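Side-chain contacts in putative hemin ABC transport system, membrane protein (PDB 5B57), which probably serves as the membrane-spanning permease subunit of an ABC importer that carries heme across the cell membrane: residues Q95-A98 / V99-I103; D102-A105 / P106-V109; I358-G361 / V362-L366. All blocks are in the same frame, centred on the assembly; numbering follows the deposited sequence. Where two conformers were deposited one is given.

Interaction 1. Residues Q95-A98 / V99-I103. With DMU (decyl-beta-D-maltopyranoside), chain E.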
ATOM      1  N   GLN A  95      52.097  17.070  17.913  1.00 49.21           N
ATOM      2  CA  GLN A  95      51.572  15.744  17.641  1.00 48.07           C
ATOM      3  C   GLN A  95      50.088  15.674  17.943  1.00 49.68           C
ATOM      4  O   GLN A  95      49.341  14.998  17.227  1.00 50.77           O
ATOM      5  CB  GLN A  95      52.327  14.696  18.439  1.00 47.47           C
ATOM      6  CG  GLN A  95      51.629  13.378  18.475  1.00 46.66           C
ATOM      7  CD  GLN A  95      52.520  12.286  18.952  1.00 50.80           C
ATOM      8  OE1 GLN A  95      53.675  12.198  18.535  1.00 51.05           O
ATOM      9  NE2 GLN A  95      52.007  11.443  19.846  1.00 51.31           N
ATOM     10  N   ALA A  96      49.634  16.372  18.986  1.00 50.74           N
ATOM     11  CA  ALA A  96      48.209  16.354  19.309  1.00 46.17           C
ATOM     12  C   ALA A  96      47.380  17.012  18.209  1.00 45.25           C
ATOM     13  O   ALA A  96      46.276  16.556  17.903  1.00 44.27           O
ATOM     14  CB  ALA A  96      47.965  17.038  20.648  1.00 47.15           C
ATOM     15  N   ARG A  97      47.893  18.083  17.601  1.00 45.58           N
ATOM     16  CA  ARG A  97      47.204  18.674  16.459  1.00 49.28           C
ATOM     17  C   ARG A  97      47.100  17.683  15.299  1.00 49.23           C
ATOM     18  O   ARG A  97      46.086  17.653  14.587  1.00 47.53           O
ATOM     19  CB  ARG A  97      47.918  19.944  16.019  1.00 45.44           C
ATOM     20  CG  ARG A  97      47.295  20.594  14.815  1.00 53.88           C
ATOM     21  CD  ARG A  97      47.763  22.022  14.630  1.00 55.65           C
ATOM     22  NE  ARG A  97      46.966  22.750  13.646  1.00 55.78           N
ATOM     23  CZ  ARG A  97      47.093  22.600  12.329  1.00 54.89           C
ATOM     24  NH1 ARG A  97      47.990  21.742  11.831  1.00 54.15           N
ATOM     25  NH2 ARG A  97      46.318  23.304  11.505  1.00 53.65           N
ATOM     26  N   ALA A  98      48.131  16.851  15.111  1.00 47.66           N
ATOM     27  CA  ALA A  98      48.140  15.875  14.025  1.00 42.78           C
ATOM     28  C   ALA A  98      47.129  14.747  14.258  1.00 51.92           C
ATOM     29  O   ALA A  98      46.431  14.338  13.326  1.00 40.83           O
ATOM     30  CB  ALA A  98      49.550  15.309  13.854  1.00 45.12           C
ATOM     31  N   VAL A  99      47.038  14.219  15.481  1.00 51.60           N
ATOM     32  CA  VAL A  99      46.020  13.212  15.768  1.00 48.73           C
ATOM     33  C   VAL A  99      44.615  13.799  15.618  1.00 48.16           C
ATOM     34  O   VAL A  99      43.709  13.142  15.094  1.00 47.92           O
ATOM     35  CB  VAL A  99      46.238  12.614  17.175  1.00 47.39           C
ATOM     36  CG1 VAL A  99      45.005  11.842  17.618  1.00 45.47           C
ATOM     37  CG2 VAL A  99      47.473  11.719  17.201  1.00 47.22           C
ATOM     38  N   LEU A 100      44.407  15.039  16.058  1.00 48.49           N
ATOM     39  CA  LEU A 100      43.073  15.628  15.947  1.00 47.21           C
ATOM     40  C   LEU A 100      42.755  16.062  14.521  1.00 47.28           C
ATOM     41  O   LEU A 100      41.720  15.684  13.973  1.00 47.64           O
ATOM     42  CB  LEU A 100      42.923  16.814  16.899  1.00 46.92           C
ATOM     43  CG  LEU A 100      42.976  16.486  18.390  1.00 47.83           C
ATOM     44  CD1 LEU A 100      42.659  17.712  19.232  1.00 49.67           C
ATOM     45  CD2 LEU A 100      42.018  15.373  18.703  1.00 47.24           C
ATOM     46  N   LEU A 101      43.615  16.866  13.900  1.00 48.59           N
ATOM     47  CA  LEU A 101      43.267  17.392  12.588  1.00 48.97           C
ATOM     48  C   LEU A 101      43.403  16.358  11.473  1.00 49.94           C
ATOM     49  O   LEU A 101      42.848  16.566  10.391  1.00 50.49           O
ATOM     50  CB  LEU A 101      44.123  18.613  12.253  1.00 48.93           C
ATOM     51  CG  LEU A 101      43.426  19.521  11.241  1.00 48.15           C
ATOM     52  CD1 LEU A 101      42.966  20.803  11.912  1.00 48.49           C
ATOM     53  CD2 LEU A 101      44.325  19.815  10.067  1.00 48.21           C
ATOM     54  N   ASP A 102      44.113  15.253  11.695  1.00 48.80           N
ATOM     55  CA  ASP A 102      44.340  14.278  10.632  1.00 48.89           C
ATOM     56  C   ASP A 102      43.634  12.941  10.818  1.00 44.90           C
ATOM     57  O   ASP A 102      43.296  12.307   9.826  1.00 44.22           O
ATOM     58  CB  ASP A 102      45.836  13.996  10.462  1.00 53.80           C
ATOM     59  CG  ASP A 102      46.531  15.063   9.696  1.00 54.27           C
ATOM     60  OD1 ASP A 102      45.816  15.944   9.167  1.00 53.93           O
ATOM     61  OD2 ASP A 102      47.784  15.007   9.616  1.00 56.16           O
ATOM     62  N   ILE A 103      43.424  12.491  12.049  1.00 43.28           N
ATOM     63  CA  ILE A 103      42.840  11.192  12.316  1.00 42.28           C
ATOM     64  C   ILE A 103      41.432  11.323  12.893  1.00 41.42           C
ATOM     65  O   ILE A 103      40.556  10.518  12.591  1.00 42.22           O
ATOM     66  CB  ILE A 103      43.739  10.367  13.262  1.00 43.76           C
ATOM     67  CG1 ILE A 103      45.222  10.588  12.952  1.00 44.09           C
ATOM     68  CG2 ILE A 103      43.357   8.906  13.216  1.00 37.41           C
ATOM     69  CD1 ILE A 103      45.674  10.075  11.596  1.00 38.08           C
TER
HETATM   70  C1  DMU E 401      39.637  20.175   1.958  1.00 78.93           C
HETATM   71  C2  DMU E 401      40.954  19.558   2.352  1.00 79.94           C
HETATM   72  C3  DMU E 401      41.473  20.214   3.638  1.00 80.33           C
HETATM   73  C4  DMU E 401      40.388  20.189   4.754  1.00 79.47           C
HETATM   74  O5  DMU E 401      39.149  20.749   4.248  1.00 78.30           O
HETATM   75  C6  DMU E 401      38.657  20.014   3.103  1.00 78.43           C
HETATM   76  O7  DMU E 401      42.645  19.526   4.080  1.00 81.22           O
HETATM   77  O16 DMU E 401      37.386  20.520   2.700  1.00 78.79           O
HETATM   78  C18 DMU E 401      36.328  19.635   3.073  1.00 78.72           C
HETATM   79  C19 DMU E 401      35.360  20.376   3.976  1.00 79.21           C
HETATM   80  C22 DMU E 401      34.333  19.428   4.566  1.00 79.32           C
HETATM   81  C25 DMU E 401      33.126  20.198   5.099  1.00 78.67           C
HETATM   82  C28 DMU E 401      31.816  19.573   4.614  1.00 77.57           C
HETATM   83  C31 DMU E 401      30.860  20.634   4.051  1.00 76.49           C
HETATM   84  C34 DMU E 401      29.443  20.453   4.616  1.00 77.25           C
HETATM   85  C37 DMU E 401      28.373  20.929   3.618  1.00 76.88           C
HETATM   86  C40 DMU E 401      26.994  20.325   3.943  1.00 77.45           C
HETATM   87  C43 DMU E 401      26.189  21.242   4.846  1.00 78.58           C
HETATM   88  O49 DMU E 401      39.126  19.533   0.780  1.00 79.62           O
HETATM   89  O55 DMU E 401      41.911  19.709   1.295  1.00 80.51           O
HETATM   90  C57 DMU E 401      40.830  20.975   5.998  1.00 79.50           C
HETATM   91  O61 DMU E 401      41.826  20.226   6.714  1.00 79.73           O
HETATM   92  C5  DMU E 401      44.874  20.012   3.204  1.00 80.52           C
HETATM   93  C7  DMU E 401      45.496  18.625   3.353  1.00 81.01           C
HETATM   94  C8  DMU E 401      45.888  18.346   4.803  1.00 82.40           C
HETATM   95  C9  DMU E 401      44.734  18.640   5.741  1.00 82.07           C
HETATM   96  O1  DMU E 401      44.349  20.012   5.609  1.00 81.23           O
HETATM   97  C10 DMU E 401      43.821  20.299   4.304  1.00 81.07           C
HETATM   98  O2  DMU E 401      46.278  16.965   4.944  1.00 82.78           O
HETATM   99  O3  DMU E 401      44.264  20.121   1.901  1.00 79.92           O
HETATM  100  O4  DMU E 401      46.665  18.545   2.523  1.00 80.75           O
HETATM  101  C11 DMU E 401      45.133  18.362   7.177  1.00 81.47           C
HETATM  102  O6  DMU E 401      46.538  18.028   7.227  1.00 80.88           O
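Arg97 and Leu101, one turn apart near the start of helix 94-128, meet through both backbone and side chain. Leu101 N donates to Arg97 O at 2.7 Å, and Leu101 CD1 lies over one face of the Arg97 guanidinium, 4.2 Å from NH2. The carbonyls of Gln95 and Ala96 are taken in the same alpha-helical way, by Val99 N and Leu100 N. The last bond of the series is poorer: Asp102 N reaches Ala98 O at 3.0 Å, but with an N-H...O angle of 134° and from above the carbonyl plane. Ile103 N still donates to Val99 O in the alpha-helical way, although the helix widens here into a pi-type turn; Leu101 O accepts from Trp242 NE1. The Asp102 side chain, CG beside its backbone N (chi1 -79°), carries the carboxylate to a bound detergent: DMU O6 donates to Asp102 OD1 at 2.9 Å. Leu101 CD2 touches DMU C11, so the sugar's hydroxymethyl group meets a polar and an apolar partner together. Arg97 NH1 stays 6.7 Å from Asp102 OD1, too far for a salt bridge, which implies that the charge of Arg97 could influence this carboxylate only through space.

Interaction 2. Residues D102-A105 / P106-V109. With DMU (decyl-beta-D-maltopyranoside), chain E.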
ATOM      1  N   ASP A 102      44.113  15.253  11.695  1.00 48.80           N
ATOM      2  CA  ASP A 102      44.340  14.278  10.632  1.00 48.89           C
ATOM      3  C   ASP A 102      43.634  12.941  10.818  1.00 44.90           C
ATOM      4  O   ASP A 102      43.296  12.307   9.826  1.00 44.22           O
ATOM      5  CB  ASP A 102      45.836  13.996  10.462  1.00 53.80           C
ATOM      6  CG  ASP A 102      46.531  15.063   9.696  1.00 54.27           C
ATOM      7  OD1 ASP A 102      45.816  15.944   9.167  1.00 53.93           O
ATOM      8  OD2 ASP A 102      47.784  15.007   9.616  1.00 56.16           O
ATOM      9  N   ILE A 103      43.424  12.491  12.049  1.00 43.28           N
ATOM     10  CA  ILE A 103      42.840  11.192  12.316  1.00 42.28           C
ATOM     11  C   ILE A 103      41.432  11.323  12.893  1.00 41.42           C
ATOM     12  O   ILE A 103      40.556  10.518  12.591  1.00 42.22           O
ATOM     13  CB  ILE A 103      43.739  10.367  13.262  1.00 43.76           C
ATOM     14  CG1 ILE A 103      45.222  10.588  12.952  1.00 44.09           C
ATOM     15  CG2 ILE A 103      43.357   8.906  13.216  1.00 37.41           C
ATOM     16  CD1 ILE A 103      45.674  10.075  11.596  1.00 38.08           C
ATOM     17  N   ARG A 104      41.208  12.312  13.754  1.00 40.47           N
ATOM     18  CA  ARG A 104      39.886  12.418  14.346  0.55 37.18           C
ATOM     19  C   ARG A 104      38.920  13.191  13.447  1.00 36.35           C
ATOM     20  O   ARG A 104      37.878  12.627  13.069  1.00 48.62           O
ATOM     21  CB  ARG A 104      39.953  13.049  15.744  0.55 41.88           C
ATOM     22  CG  ARG A 104      39.141  12.250  16.776  0.55 42.01           C
ATOM     23  CD  ARG A 104      37.846  11.686  16.198  0.55 37.15           C
ATOM     24  NE  ARG A 104      36.782  11.576  17.197  0.55 42.99           N
ATOM     25  CZ  ARG A 104      36.167  10.440  17.515  0.55 42.92           C
ATOM     26  NH1 ARG A 104      36.515   9.312  16.915  0.55 42.07           N
ATOM     27  NH2 ARG A 104      35.200  10.429  18.424  0.55 37.14           N
ATOM     28  N   ALA A 105      39.233  14.461  13.115  1.00 36.74           N
ATOM     29  CA  ALA A 105      38.409  15.421  12.398  1.00 44.26           C
ATOM     30  C   ALA A 105      37.741  14.797  11.174  1.00 41.01           C
ATOM     31  O   ALA A 105      36.506  14.826  11.099  1.00 40.20           O
ATOM     32  CB  ALA A 105      39.222  16.665  12.010  1.00 36.91           C
ATOM     33  N   PRO A 106      38.470  14.207  10.215  1.00 38.97           N
ATOM     34  CA  PRO A 106      37.771  13.654   9.040  1.00 37.74           C
ATOM     35  C   PRO A 106      36.696  12.654   9.406  1.00 35.32           C
ATOM     36  O   PRO A 106      35.699  12.529   8.693  1.00 33.77           O
ATOM     37  CB  PRO A 106      38.897  12.989   8.227  1.00 35.56           C
ATOM     38  CG  PRO A 106      40.153  13.560   8.759  1.00 36.34           C
ATOM     39  CD  PRO A 106      39.879  13.795  10.221  1.00 37.87           C
ATOM     40  N   ARG A 107      36.867  11.943  10.515  1.00 35.11           N
ATOM     41  CA  ARG A 107      35.858  10.992  10.926  1.00 34.81           C
ATOM     42  C   ARG A 107      34.658  11.706  11.522  1.00 35.00           C
ATOM     43  O   ARG A 107      33.511  11.354  11.232  1.00 35.80           O
ATOM     44  CB  ARG A 107      36.464  10.003  11.911  1.00 36.36           C
ATOM     45  CG  ARG A 107      35.466   9.090  12.522  1.00 32.81           C
ATOM     46  CD  ARG A 107      36.056   7.749  12.826  1.00 35.65           C
ATOM     47  NE  ARG A 107      35.087   6.957  13.561  1.00 36.23           N
ATOM     48  CZ  ARG A 107      35.307   5.714  13.960  1.00 37.72           C
ATOM     49  NH1 ARG A 107      36.468   5.136  13.690  1.00 38.05           N
ATOM     50  NH2 ARG A 107      34.374   5.048  14.622  1.00 38.42           N
ATOM     51  N   VAL A 108      34.895  12.731  12.336  1.00 35.09           N
ATOM     52  CA  VAL A 108      33.769  13.480  12.886  1.00 35.98           C
ATOM     53  C   VAL A 108      33.030  14.214  11.784  1.00 32.68           C
ATOM     54  O   VAL A 108      31.798  14.181  11.725  1.00 32.04           O
ATOM     55  CB  VAL A 108      34.231  14.447  13.988  1.00 36.79           C
ATOM     56  CG1 VAL A 108      33.106  15.374  14.320  1.00 34.78           C
ATOM     57  CG2 VAL A 108      34.646  13.668  15.224  1.00 36.11           C
ATOM     58  N   VAL A 109      33.768  14.851  10.870  1.00 32.72           N
ATOM     59  CA  VAL A 109      33.128  15.536   9.745  1.00 31.99           C
ATOM     60  C   VAL A 109      32.359  14.546   8.863  1.00 37.29           C
ATOM     61  O   VAL A 109      31.251  14.841   8.408  1.00 37.81           O
ATOM     62  CB  VAL A 109      34.173  16.352   8.962  1.00 32.40           C
ATOM     63  CG1 VAL A 109      33.975  16.239   7.497  1.00 31.45           C
ATOM     64  CG2 VAL A 109      33.998  17.757   9.303  1.00 33.10           C
TER
HETATM   65  C1  DMU E 401      39.637  20.175   1.958  1.00 78.93           C
HETATM   66  C2  DMU E 401      40.954  19.558   2.352  1.00 79.94           C
HETATM   67  C3  DMU E 401      41.473  20.214   3.638  1.00 80.33           C
HETATM   68  C4  DMU E 401      40.388  20.189   4.754  1.00 79.47           C
HETATM   69  O5  DMU E 401      39.149  20.749   4.248  1.00 78.30           O
HETATM   70  C6  DMU E 401      38.657  20.014   3.103  1.00 78.43           C
HETATM   71  O7  DMU E 401      42.645  19.526   4.080  1.00 81.22           O
HETATM   72  O16 DMU E 401      37.386  20.520   2.700  1.00 78.79           O
HETATM   73  C18 DMU E 401      36.328  19.635   3.073  1.00 78.72           C
HETATM   74  C19 DMU E 401      35.360  20.376   3.976  1.00 79.21           C
HETATM   75  C22 DMU E 401      34.333  19.428   4.566  1.00 79.32           C
HETATM   76  C25 DMU E 401      33.126  20.198   5.099  1.00 78.67           C
HETATM   77  C28 DMU E 401      31.816  19.573   4.614  1.00 77.57           C
HETATM   78  C31 DMU E 401      30.860  20.634   4.051  1.00 76.49           C
HETATM   79  C34 DMU E 401      29.443  20.453   4.616  1.00 77.25           C
HETATM   80  C37 DMU E 401      28.373  20.929   3.618  1.00 76.88           C
HETATM   81  C40 DMU E 401      26.994  20.325   3.943  1.00 77.45           C
HETATM   82  C43 DMU E 401      26.189  21.242   4.846  1.00 78.58           C
HETATM   83  O49 DMU E 401      39.126  19.533   0.780  1.00 79.62           O
HETATM   84  O55 DMU E 401      41.911  19.709   1.295  1.00 80.51           O
HETATM   85  C57 DMU E 401      40.830  20.975   5.998  1.00 79.50           C
HETATM   86  O61 DMU E 401      41.826  20.226   6.714  1.00 79.73           O
HETATM   87  C5  DMU E 401      44.874  20.012   3.204  1.00 80.52           C
HETATM   88  C7  DMU E 401      45.496  18.625   3.353  1.00 81.01           C
HETATM   89  C8  DMU E 401      45.888  18.346   4.803  1.00 82.40           C
HETATM   90  C9  DMU E 401      44.734  18.640   5.741  1.00 82.07           C
HETATM   91  O1  DMU E 401      44.349  20.012   5.609  1.00 81.23           O
HETATM   92  C10 DMU E 401      43.821  20.299   4.304  1.00 81.07           C
HETATM   93  O2  DMU E 401      46.278  16.965   4.944  1.00 82.78           O
HETATM   94  O3  DMU E 401      44.264  20.121   1.901  1.00 79.92           O
HETATM   95  O4  DMU E 401      46.665  18.545   2.523  1.00 80.75           O
HETATM   96  C11 DMU E 401      45.133  18.362   7.177  1.00 81.47           C
HETATM   97  O6  DMU E 401      46.538  18.028   7.227  1.00 80.88           O
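Pro106 follows Asp102 by one turn inside helix 94-128, and its ring nitrogen, with no hydrogen to give, breaks the regular ladder of backbone bonds. This proline kink bends the helix just after its pi-type turn, in a transporter of the FecCD permease family. The ring fills the place where a backbone N-H would point: Pro106 CG lies 3.5 Å from Asp102 O, the carbonyl one turn back, and Pro106 CD packs 3.4 Å from Ala105 CB. Arg107 N likewise lacks the alpha-helical bond to Ile103 O, four residues back, and makes a weak one to Arg104 O instead. Regular helix resumes with Val108 N, which donates to the same Arg104 O at 3.1 Å, so this carbonyl accepts two N-H groups.

The Arg104 side chain, from just before the kink, is bent at chi2 and chi3 and, in the conformer given, one of two deposited, runs obliquely across Val108. Val108 CG1 is anti to its backbone N (chi1 169°), which leaves CG2 on the side of that N, where it meets the arginine. In this conformer Arg104 NH2 donates to Ala70 O on helix 54-72, whose Ser67 and Ala70 also pack on Val108. Arg107 points its guanidinium to two acids instead, in salt bridges from NE to Asp346 and from NH1 to Asp357. These carboxylates probably balance the charge of Arg107, which would ease its nearness to Arg104. Trp242 and Leu245 of helix 242-260 pack on Pro106. Past the proline, Val109 N approaches Ala105 O almost head-on, 2.7 Å away with an N-H...O angle of 178°.

Interaction 3. Residues I358-G361 / V362-L366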
ATOM      1  N   ILE A 358      33.363  -0.799  16.432  1.00 37.14           N
ATOM      2  CA  ILE A 358      32.175  -1.572  16.037  1.00 34.22           C
ATOM      3  C   ILE A 358      31.612  -1.006  14.742  1.00 32.70           C
ATOM      4  O   ILE A 358      31.532   0.230  14.604  1.00 32.28           O
ATOM      5  CB  ILE A 358      31.155  -1.554  17.157  1.00 33.00           C
ATOM      6  CG1 ILE A 358      31.725  -2.195  18.422  1.00 34.17           C
ATOM      7  CG2 ILE A 358      29.861  -2.210  16.719  1.00 30.65           C
ATOM      8  CD1 ILE A 358      30.775  -2.098  19.558  1.00 33.59           C
ATOM      9  N   PRO A 359      31.200  -1.835  13.798  1.00 26.48           N
ATOM     10  CA  PRO A 359      30.616  -1.303  12.576  1.00 27.37           C
ATOM     11  C   PRO A 359      29.473  -0.349  12.874  1.00 26.87           C
ATOM     12  O   PRO A 359      28.648  -0.579  13.757  1.00 27.13           O
ATOM     13  CB  PRO A 359      30.129  -2.563  11.851  1.00 27.25           C
ATOM     14  CG  PRO A 359      31.151  -3.608  12.272  1.00 28.99           C
ATOM     15  CD  PRO A 359      31.451  -3.288  13.712  1.00 29.21           C
ATOM     16  N   LEU A 360      29.439   0.759  12.128  1.00 23.85           N
ATOM     17  CA  LEU A 360      28.414   1.765  12.361  1.00 23.59           C
ATOM     18  C   LEU A 360      27.024   1.243  12.007  1.00 25.13           C
ATOM     19  O   LEU A 360      26.042   1.552  12.700  1.00 21.88           O
ATOM     20  CB  LEU A 360      28.727   3.016  11.544  1.00 22.92           C
ATOM     21  CG  LEU A 360      27.878   4.227  11.913  1.00 23.09           C
ATOM     22  CD1 LEU A 360      27.981   4.531  13.408  1.00 23.30           C
ATOM     23  CD2 LEU A 360      28.306   5.390  11.055  1.00 22.32           C
ATOM     24  N   GLY A 361      26.909   0.464  10.924  1.00 24.71           N
ATOM     25  CA  GLY A 361      25.614  -0.085  10.585  1.00 20.86           C
ATOM     26  C   GLY A 361      24.992  -0.840  11.739  1.00 22.72           C
ATOM     27  O   GLY A 361      23.770  -0.836  11.903  1.00 20.65           O
ATOM     28  N   VAL A 362      25.822  -1.482  12.567  1.00 24.03           N
ATOM     29  CA  VAL A 362      25.298  -2.231  13.703  1.00 24.75           C
ATOM     30  C   VAL A 362      24.649  -1.282  14.691  1.00 25.96           C
ATOM     31  O   VAL A 362      23.555  -1.555  15.198  1.00 27.33           O
ATOM     32  CB  VAL A 362      26.401  -3.087  14.361  1.00 23.75           C
ATOM     33  CG1 VAL A 362      26.193  -3.143  15.849  1.00 24.49           C
ATOM     34  CG2 VAL A 362      26.387  -4.515  13.805  1.00 23.83           C
ATOM     35  N   LEU A 363      25.284  -0.129  14.938  1.00 26.32           N
ATOM     36  CA  LEU A 363      24.738   0.840  15.887  1.00 26.17           C
ATOM     37  C   LEU A 363      23.505   1.552  15.325  1.00 27.27           C
ATOM     38  O   LEU A 363      22.522   1.762  16.045  1.00 28.08           O
ATOM     39  CB  LEU A 363      25.819   1.844  16.284  1.00 26.01           C
ATOM     40  CG  LEU A 363      26.569   1.593  17.597  1.00 26.62           C
ATOM     41  CD1 LEU A 363      25.591   1.605  18.718  1.00 26.88           C
ATOM     42  CD2 LEU A 363      27.322   0.283  17.616  1.00 25.73           C
ATOM     43  N   THR A 364      23.504   1.911  14.041  1.00 26.11           N
ATOM     44  CA  THR A 364      22.294   2.548  13.534  1.00 23.91           C
ATOM     45  C   THR A 364      21.113   1.582  13.489  1.00 24.75           C
ATOM     46  O   THR A 364      19.967   2.026  13.590  1.00 24.96           O
ATOM     47  CB  THR A 364      22.539   3.172  12.168  1.00 22.35           C
ATOM     48  OG1 THR A 364      22.914   2.168  11.221  1.00 25.20           O
ATOM     49  CG2 THR A 364      23.632   4.129  12.294  1.00 20.36           C
ATOM     50  N   ALA A 365      21.356   0.273  13.342  1.00 24.12           N
ATOM     51  CA  ALA A 365      20.260  -0.683  13.460  1.00 20.06           C
ATOM     52  C   ALA A 365      19.739  -0.736  14.882  1.00 20.71           C
ATOM     53  O   ALA A 365      18.562  -1.045  15.102  1.00 22.20           O
ATOM     54  CB  ALA A 365      20.691  -2.079  13.027  1.00 26.37           C
ATOM     55  N   LEU A 366      20.582  -0.445  15.852  1.00 21.51           N
ATOM     56  CA  LEU A 366      20.090  -0.432  17.214  1.00 33.56           C
ATOM     57  C   LEU A 366      19.336   0.850  17.549  1.00 33.59           C
ATOM     58  O   LEU A 366      18.803   0.959  18.659  1.00 35.05           O
ATOM     59  CB  LEU A 366      21.245  -0.655  18.181  1.00 34.31           C
ATOM     60  CG  LEU A 366      21.893  -2.017  17.965  1.00 23.57           C
ATOM     61  CD1 LEU A 366      23.176  -2.057  18.760  1.00 24.65           C
ATOM     62  CD2 LEU A 366      20.923  -3.126  18.348  1.00 23.71           C
TER
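Ile358 folds back on Val362 and Leu363 at the start of helix 360-378, a predicted transmembrane helix of this FecCD-family permease, with Pro359 at the N-cap position. The apolar contacts centre on one methyl. Ile358 CG2, anti to the backbone N while CG1 lies beside it (chi1 -61°), touches Leu363 CD2 at 3.7 Å and Val362 CG1 at 3.9 Å. The isoleucine side chain runs across that of Leu363 at about a right angle and meets Val362 on a slant. Leu360 adds a looser contact, its CD1 4.5 Å from Leu363 CB.

Backbone hydrogen bonds establish the helix. The first is weak, from Val362 N to Pro359 O, 3.2 Å long with an N-H...O angle of 132°. Regular turns follow: Thr364 N donates to Leu360 O at 2.9 Å, and Ala365 N donates to Gly361 O, tilted from the carbonyl plane. Leu360 and Gly361 also make backbone hydrogen bonds to Gly235 and Leu234, tying the new helix to the end of helix 223-234.

Packing beyond the turn divides between two subunits. Ile358 and Leu360 face helix 327-352 of their own chain, whereas Pro359 packs on Phe219 and Val362 on Leu216 of the second subunit, so this helix start belongs to the dimer interface.

The one side-chain hydroxyl is that of Thr364. Its single proton is not settled between Gly309 O, a weak partner, and Gly361 O. With OG1 between the backbone N and the carbonyl carbon (chi1 61°), Thr364 OG1 lies 3.2 Å from Gly361 O.

Interactions 1 and 2 are consecutive turns of helix 94-128, with centres 9 Å apart and with Asp102 and Ile103 in common. Probable backbone hydrogen bonds join them, from Ala105 N to Leu100 O at 2.9 Å and from Arg104 N to Val99 O at 3.0 Å, so the wide turn runs directly into the kink at Pro106. Both include the Asp102 contact with the detergent DMU. Interaction 3 starts another helix, its centre 19 Å from that of interaction 2 and its nearest atoms about 6 Å away. Helix 327-352 packs against both: Asp346 pairs with Arg107 and touches Leu360. Interaction 1 lies farther off, about 13 Å from interaction 3 at the nearest atoms.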